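PDB 4ZXO: glycosyl hydrolase family 26 from Bacteroides ovatus, which probably hydrolyses internal beta-1,4-mannosidic linkages of galactomannan, acting as a family 26 beta-mannanase in galactomannan breakdown. Local coordinates for residues 39-53 and 303-316. Numbering follows the deposited sequence.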
loop_
_atom_site.group_PDB
_atom_site.type_symbol
_atom_site.label_atom_id
_atom_site.label_comp_id
_atom_site.label_asym_id
_atom_site.label_seq_id
_atom_site.Cartn_x
_atom_site.Cartn_y
_atom_site.Cartn_z
ATOM N N ILE A 39 -17.584 -7.773 -4.179
ATOM C CA ILE A 39 -18.765 -7.602 -5.025
ATOM C C ILE A 39 -19.944 -8.401 -4.427
ATOM O O ILE A 39 -19.868 -9.611 -4.258
ATOM C CB ILE A 39 -18.449 -8.007 -6.469
ATOM C CG1 ILE A 39 -17.321 -7.115 -7.008
ATOM C CG2 ILE A 39 -19.690 -7.897 -7.325
ATOM C CD1 ILE A 39 -17.563 -5.598 -6.788
ATOM N N GLY A 40 -21.018 -7.693 -4.060
ATOM C CA GLY A 40 -22.184 -8.331 -3.489
ATOM C C GLY A 40 -22.194 -8.614 -1.992
ATOM O O GLY A 40 -23.165 -9.219 -1.499
ATOM N N TRP A 41 -21.155 -8.196 -1.256
ATOM C CA TRP A 41 -21.157 -8.465 0.179
ATOM C C TRP A 41 -20.309 -7.487 0.978
ATOM O O TRP A 41 -19.432 -6.788 0.441
ATOM C CB TRP A 41 -20.678 -9.900 0.461
ATOM C CG TRP A 41 -19.232 -10.049 0.121
ATOM C CD1 TRP A 41 -18.709 -10.318 -1.120
ATOM C CD2 TRP A 41 -18.117 -9.926 1.019
ATOM N NE1 TRP A 41 -17.343 -10.397 -1.038
ATOM C CE2 TRP A 41 -16.951 -10.137 0.257
ATOM C CE3 TRP A 41 -17.994 -9.692 2.412
ATOM C CZ2 TRP A 41 -15.651 -10.086 0.824
ATOM C CZ3 TRP A 41 -16.724 -9.651 2.970
ATOM C CH2 TRP A 41 -15.555 -9.830 2.168
ATOM N N GLU A 42 -20.583 -7.425 2.284
ATOM C CA GLU A 42 -19.802 -6.591 3.194
ATOM C C GLU A 42 -19.833 -7.238 4.561
ATOM O O GLU A 42 -20.910 -7.534 5.082
ATOM C CB GLU A 42 -20.363 -5.171 3.286
ATOM C CG GLU A 42 -19.607 -4.335 4.303
ATOM C CD GLU A 42 -19.876 -2.847 4.131
ATOM O OE1 GLU A 42 -20.716 -2.466 3.284
ATOM O OE2 GLU A 42 -19.264 -2.049 4.866
ATOM N N GLY A 43 -18.668 -7.471 5.148
ATOM C CA GLY A 43 -18.638 -7.795 6.559
ATOM C C GLY A 43 -18.753 -9.270 6.886
ATOM O O GLY A 43 -18.618 -9.611 8.046
ATOM N N ASP A 44 -18.976 -10.140 5.898
ATOM C CA ASP A 44 -19.069 -11.584 6.167
ATOM C C ASP A 44 -17.745 -12.106 6.765
ATOM O O ASP A 44 -16.669 -11.860 6.226
ATOM C CB ASP A 44 -19.380 -12.389 4.882
ATOM C CG ASP A 44 -20.633 -11.897 4.139
ATOM O OD1 ASP A 44 -21.064 -10.753 4.337
ATOM O OD2 ASP A 44 -21.167 -12.653 3.308
ATOM N N LYS A 45 -17.847 -12.868 7.849
ATOM C CA LYS A 45 -16.674 -13.292 8.602
ATOM C C LYS A 45 -15.801 -14.207 7.743
ATOM O O LYS A 45 -16.315 -15.156 7.134
ATOM C CB LYS A 45 -17.125 -14.004 9.892
ATOM C CG LYS A 45 -16.029 -14.572 10.747
ATOM C CD LYS A 45 -15.240 -13.472 11.451
ATOM C CE LYS A 45 -14.558 -14.004 12.738
ATOM N NZ LYS A 45 -14.122 -12.856 13.656
ATOM N N GLY A 46 -14.517 -13.870 7.632
ATOM C CA GLY A 46 -13.546 -14.651 6.877
ATOM C C GLY A 46 -13.668 -14.576 5.354
ATOM O O GLY A 46 -12.835 -15.184 4.666
ATOM N N ARG A 47 -14.684 -13.876 4.816
ATOM C CA ARG A 47 -14.926 -13.859 3.360
ATOM C C ARG A 47 -13.908 -12.962 2.657
ATOM O O ARG A 47 -13.314 -12.086 3.304
ATOM C CB ARG A 47 -16.377 -13.389 3.045
ATOM C CG ARG A 47 -16.800 -13.538 1.596
ATOM C CD ARG A 47 -18.318 -13.466 1.464
ATOM N NE ARG A 47 -18.729 -13.496 0.078
ATOM C CZ ARG A 47 -19.990 -13.444 -0.325
ATOM N NH1 ARG A 47 -20.975 -13.321 0.549
ATOM N NH2 ARG A 47 -20.247 -13.482 -1.609
ATOM N N SER A 48 -13.648 -13.259 1.368
ATOM C CA SER A 48 -12.600 -12.626 0.562
ATOM C C SER A 48 -12.901 -12.918 -0.892
ATOM O O SER A 48 -13.047 -14.111 -1.228
ATOM C CB SER A 48 -11.240 -13.205 0.913
ATOM O OG SER A 48 -10.320 -13.025 -0.167
ATOM N N ASP A 49 -13.017 -11.903 -1.772
ATOM C CA ASP A 49 -13.268 -12.256 -3.180
ATOM C C ASP A 49 -12.072 -13.039 -3.743
ATOM O O ASP A 49 -12.247 -13.949 -4.590
ATOM C CB ASP A 49 -13.513 -11.025 -4.016
ATOM C CG ASP A 49 -14.924 -10.517 -3.899
ATOM O OD1 ASP A 49 -15.770 -11.189 -3.245
ATOM O OD2 ASP A 49 -15.196 -9.485 -4.539
ATOM N N VAL A 50 -10.865 -12.710 -3.299
ATOM C CA VAL A 50 -9.693 -13.479 -3.753
ATOM C C VAL A 50 -9.742 -14.949 -3.324
ATOM O O VAL A 50 -9.600 -15.852 -4.158
ATOM C CB VAL A 50 -8.381 -12.804 -3.254
ATOM C CG1 VAL A 50 -7.182 -13.706 -3.474
ATOM C CG2 VAL A 50 -8.216 -11.492 -4.024
ATOM N N LYS A 51 -10.011 -15.195 -2.051
ATOM C CA LYS A 51 -10.103 -16.565 -1.594
ATOM C C LYS A 51 -11.271 -17.281 -2.247
ATOM O O LYS A 51 -11.160 -18.452 -2.607
ATOM C CB LYS A 51 -10.228 -16.590 -0.051
ATOM C CG LYS A 51 -10.220 -18.008 0.562
ATOM C CD LYS A 51 -10.195 -17.917 2.066
ATOM C CE LYS A 51 -10.329 -19.280 2.748
ATOM N NZ LYS A 51 -11.785 -19.606 2.920
ATOM N N SER A 52 -12.387 -16.579 -2.471
ATOM C CA SER A 52 -13.551 -17.238 -3.100
ATOM C C SER A 52 -13.208 -17.713 -4.489
ATOM O O SER A 52 -13.819 -18.677 -4.970
ATOM C CB SER A 52 -14.750 -16.291 -3.176
ATOM O OG SER A 52 -15.268 -16.069 -1.898
ATOM N N VAL A 53 -12.240 -17.057 -5.143
ATOM C CA VAL A 53 -11.863 -17.513 -6.496
ATOM C C VAL A 53 -10.752 -18.549 -6.493
ATOM O O VAL A 53 -10.875 -19.612 -7.104
ATOM C CB VAL A 53 -11.452 -16.330 -7.397
ATOM C CG1 VAL A 53 -10.823 -16.800 -8.746
ATOM C CG2 VAL A 53 -12.648 -15.452 -7.634
ATOM N N ASN A 303 -12.501 -4.186 -4.320
ATOM C CA ASN A 303 -13.712 -4.625 -5.038
ATOM C C ASN A 303 -14.899 -3.914 -4.437
ATOM O O ASN A 303 -15.419 -4.334 -3.404
ATOM C CB ASN A 303 -13.858 -6.154 -4.947
ATOM C CG ASN A 303 -12.921 -6.884 -5.901
ATOM O OD1 ASN A 303 -11.951 -6.293 -6.398
ATOM N ND2 ASN A 303 -13.200 -8.166 -6.150
ATOM N N ALA A 304 -15.281 -2.777 -5.024
ATOM C CA ALA A 304 -16.206 -1.843 -4.361
ATOM C C ALA A 304 -17.637 -2.345 -4.295
ATOM O O ALA A 304 -18.359 -2.353 -5.303
ATOM C CB ALA A 304 -16.166 -0.471 -5.070
ATOM N N ARG A 305 -18.073 -2.688 -3.108
ATOM C CA ARG A 305 -19.394 -3.253 -2.920
ATOM C C ARG A 305 -20.442 -2.257 -3.312
ATOM O O ARG A 305 -21.486 -2.643 -3.745
ATOM C CB ARG A 305 -19.583 -3.768 -1.509
ATOM C CG ARG A 305 -19.980 -2.781 -0.434
ATOM C CD ARG A 305 -18.857 -1.872 -0.018
ATOM N NE ARG A 305 -18.942 -1.370 1.336
ATOM C CZ ARG A 305 -18.282 -0.306 1.738
ATOM N NH1 ARG A 305 -17.544 0.344 0.875
ATOM N NH2 ARG A 305 -18.317 0.086 2.959
ATOM N N GLU A 306 -20.103 -0.993 -3.187
ATOM C CA GLU A 306 -21.058 0.091 -3.398
ATOM C C GLU A 306 -21.052 0.599 -4.843
ATOM O O GLU A 306 -21.871 1.467 -5.206
ATOM C CB GLU A 306 -20.780 1.251 -2.418
ATOM C CG GLU A 306 -19.696 2.242 -2.862
ATOM C CD GLU A 306 -18.288 1.824 -2.576
ATOM O OE1 GLU A 306 -18.032 0.676 -2.159
ATOM O OE2 GLU A 306 -17.396 2.678 -2.795
ATOM N N LYS A 307 -20.157 0.080 -5.679
ATOM C CA LYS A 307 -20.092 0.479 -7.094
ATOM C C LYS A 307 -19.567 -0.739 -7.861
ATOM O O LYS A 307 -18.363 -0.869 -8.075
ATOM C CB LYS A 307 -19.192 1.706 -7.271
ATOM C CG LYS A 307 -19.114 2.312 -8.686
ATOM C CD LYS A 307 -18.151 3.528 -8.646
ATOM C CE LYS A 307 -17.950 4.220 -9.988
ATOM N NZ LYS A 307 -16.914 5.327 -9.900
ATOM N N SER A 308 -20.486 -1.614 -8.284
ATOM C CA SER A 308 -20.119 -2.974 -8.633
ATOM C C SER A 308 -19.310 -3.120 -9.947
ATOM O O SER A 308 -18.867 -4.228 -10.287
ATOM C CB SER A 308 -21.387 -3.829 -8.678
ATOM O OG SER A 308 -22.212 -3.424 -9.731
ATOM N N THR A 309 -19.151 -2.024 -10.699
ATOM C CA THR A 309 -18.257 -1.976 -11.865
ATOM C C THR A 309 -16.799 -1.676 -11.462
ATOM O O THR A 309 -15.843 -1.825 -12.250
ATOM C CB THR A 309 -18.716 -0.875 -12.854
ATOM O OG1 THR A 309 -18.755 0.377 -12.148
ATOM C CG2 THR A 309 -20.105 -1.170 -13.367
ATOM N N HIS A 310 -16.617 -1.239 -10.225
ATOM C CA HIS A 310 -15.321 -0.748 -9.788
ATOM C C HIS A 310 -14.642 -1.841 -8.990
ATOM O O HIS A 310 -14.782 -1.880 -7.742
ATOM C CB HIS A 310 -15.505 0.537 -8.934
ATOM C CG HIS A 310 -14.229 1.238 -8.577
ATOM N ND1 HIS A 310 -13.325 1.675 -9.519
ATOM C CD2 HIS A 310 -13.713 1.598 -7.371
ATOM C CE1 HIS A 310 -12.325 2.305 -8.926
ATOM N NE2 HIS A 310 -12.532 2.272 -7.617
ATOM N N TYR A 311 -13.907 -2.742 -9.672
ATOM C CA TYR A 311 -13.237 -3.826 -8.932
ATOM C C TYR A 311 -11.988 -4.221 -9.672
ATOM O O TYR A 311 -11.899 -4.053 -10.913
ATOM C CB TYR A 311 -14.172 -5.031 -8.751
ATOM C CG TYR A 311 -14.668 -5.645 -10.034
ATOM C CD1 TYR A 311 -13.908 -6.590 -10.711
ATOM C CD2 TYR A 311 -15.908 -5.284 -10.561
ATOM C CE1 TYR A 311 -14.336 -7.158 -11.881
ATOM C CE2 TYR A 311 -16.385 -5.842 -11.750
ATOM C CZ TYR A 311 -15.605 -6.797 -12.406
ATOM O OH TYR A 311 -16.091 -7.377 -13.585
ATOM N N TYR A 312 -11.015 -4.724 -8.934
ATOM C CA TYR A 312 -9.715 -5.010 -9.521
ATOM C C TYR A 312 -9.239 -6.429 -9.236
ATOM O O TYR A 312 -8.257 -6.844 -9.803
ATOM C CB TYR A 312 -8.665 -3.978 -9.030
ATOM C CG TYR A 312 -9.009 -2.562 -9.490
ATOM C CD1 TYR A 312 -8.473 -2.028 -10.665
ATOM C CD2 TYR A 312 -9.916 -1.792 -8.769
ATOM C CE1 TYR A 312 -8.817 -0.759 -11.106
ATOM C CE2 TYR A 312 -10.277 -0.532 -9.193
ATOM C CZ TYR A 312 -9.696 0.008 -10.344
ATOM O OH TYR A 312 -10.075 1.275 -10.734
ATOM N N ALA A 313 -9.893 -7.145 -8.323
ATOM C CA ALA A 313 -9.672 -8.596 -8.167
ATOM C C ALA A 313 -10.885 -9.308 -8.721
ATOM O O ALA A 313 -11.954 -8.716 -8.770
ATOM C CB ALA A 313 -9.443 -8.957 -6.677
ATOM N N PRO A 314 -10.728 -10.559 -9.172
ATOM C CA PRO A 314 -11.927 -11.236 -9.610
ATOM C C PRO A 314 -12.842 -11.602 -8.448
ATOM O O PRO A 314 -12.487 -11.443 -7.258
ATOM C CB PRO A 314 -11.387 -12.500 -10.294
ATOM C CG PRO A 314 -10.112 -12.781 -9.637
ATOM C CD PRO A 314 -9.534 -11.446 -9.190
ATOM N N TYR A 315 -13.996 -12.148 -8.816
ATOM C CA TYR A 315 -14.921 -12.749 -7.868
ATOM C C TYR A 315 -15.533 -13.923 -8.615
ATOM O O TYR A 315 -15.386 -13.997 -9.842
ATOM C CB TYR A 315 -15.984 -11.749 -7.410
ATOM C CG TYR A 315 -16.713 -11.049 -8.526
ATOM C CD1 TYR A 315 -17.843 -11.616 -9.113
ATOM C CD2 TYR A 315 -16.273 -9.837 -8.995
ATOM C CE1 TYR A 315 -18.498 -10.974 -10.122
ATOM C CE2 TYR A 315 -16.936 -9.179 -9.999
ATOM C CZ TYR A 315 -18.035 -9.744 -10.554
ATOM O OH TYR A 315 -18.694 -9.061 -11.553
ATOM N N PRO A 316 -16.249 -14.806 -7.917
ATOM C CA PRO A 316 -16.769 -15.966 -8.643
ATOM C C PRO A 316 -17.676 -15.640 -9.858
ATOM O O PRO A 316 -18.639 -14.855 -9.764
ATOM C CB PRO A 316 -17.559 -16.711 -7.540
ATOM C CG PRO A 316 -16.763 -16.393 -6.283
ATOM C CD PRO A 316 -16.427 -14.931 -6.451
HETATM O O HOH W 1 -21.811 -5.015 -4.580
#
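D49 and N303 meet obliquely and tie the first turn of helix 49-54 to the loop that follows barrel strand 295-300. N303 ND2 lies 2.9 Å from D49 OD2 and uses the anti lone pair of that oxygen, while I39 N reaches the same atom on its syn side. W41 NE1 donates an almost straight bond to D49 OD1 from above the carboxylate plane, so an aspartate, with two acceptors for three donors, has both oxygens engaged and its rotation fixed. Asparagine suits its place by having both an acceptor and a donor: OD1 takes the backbone N-H groups of Y312 and A313, while ND2 donates both to D49 OD2 and, less straight, to A313 O.

I39 packs beside this polar cluster, its branched side chain putting CB over one face of the Y315 ring, 4.0 Å from the centroid, in a CH-pi contact. A chi1 of -60° sets CG1 anti to the carbonyl carbon and 3.5 Å from Y315 CD2; the bend at chi2 (-50°) turns CD1 to A304 O, 3.7 Å away, and to Y311 CB. Further along the helix, branched V53 puts CG2 against the backbone of Y315 and the prolines flanking it, P314 and P316, while its side chain also touches helix 321-328.

At the exposed end R305 grips E42 side-on, the two carboxylate oxygens matching two nitrogens: NE is 2.9 Å from OE1 and NH2 is 3.0 Å from OE2, with the planes 67° apart. R305 NH2 also bonds to D77 O, NH1 pairs with E306, and Y37 makes a cation-pi contact. A leucine in place of R305 would probably leave E42 without this counter-charge and D77 O without this donor, while E306 would still have R302. Buried directional bonds, apolar packing and an outer ion pair thus together fasten the strand-loop-helix segment 39-53 to the loop after strand 295-300 of the TIM barrel.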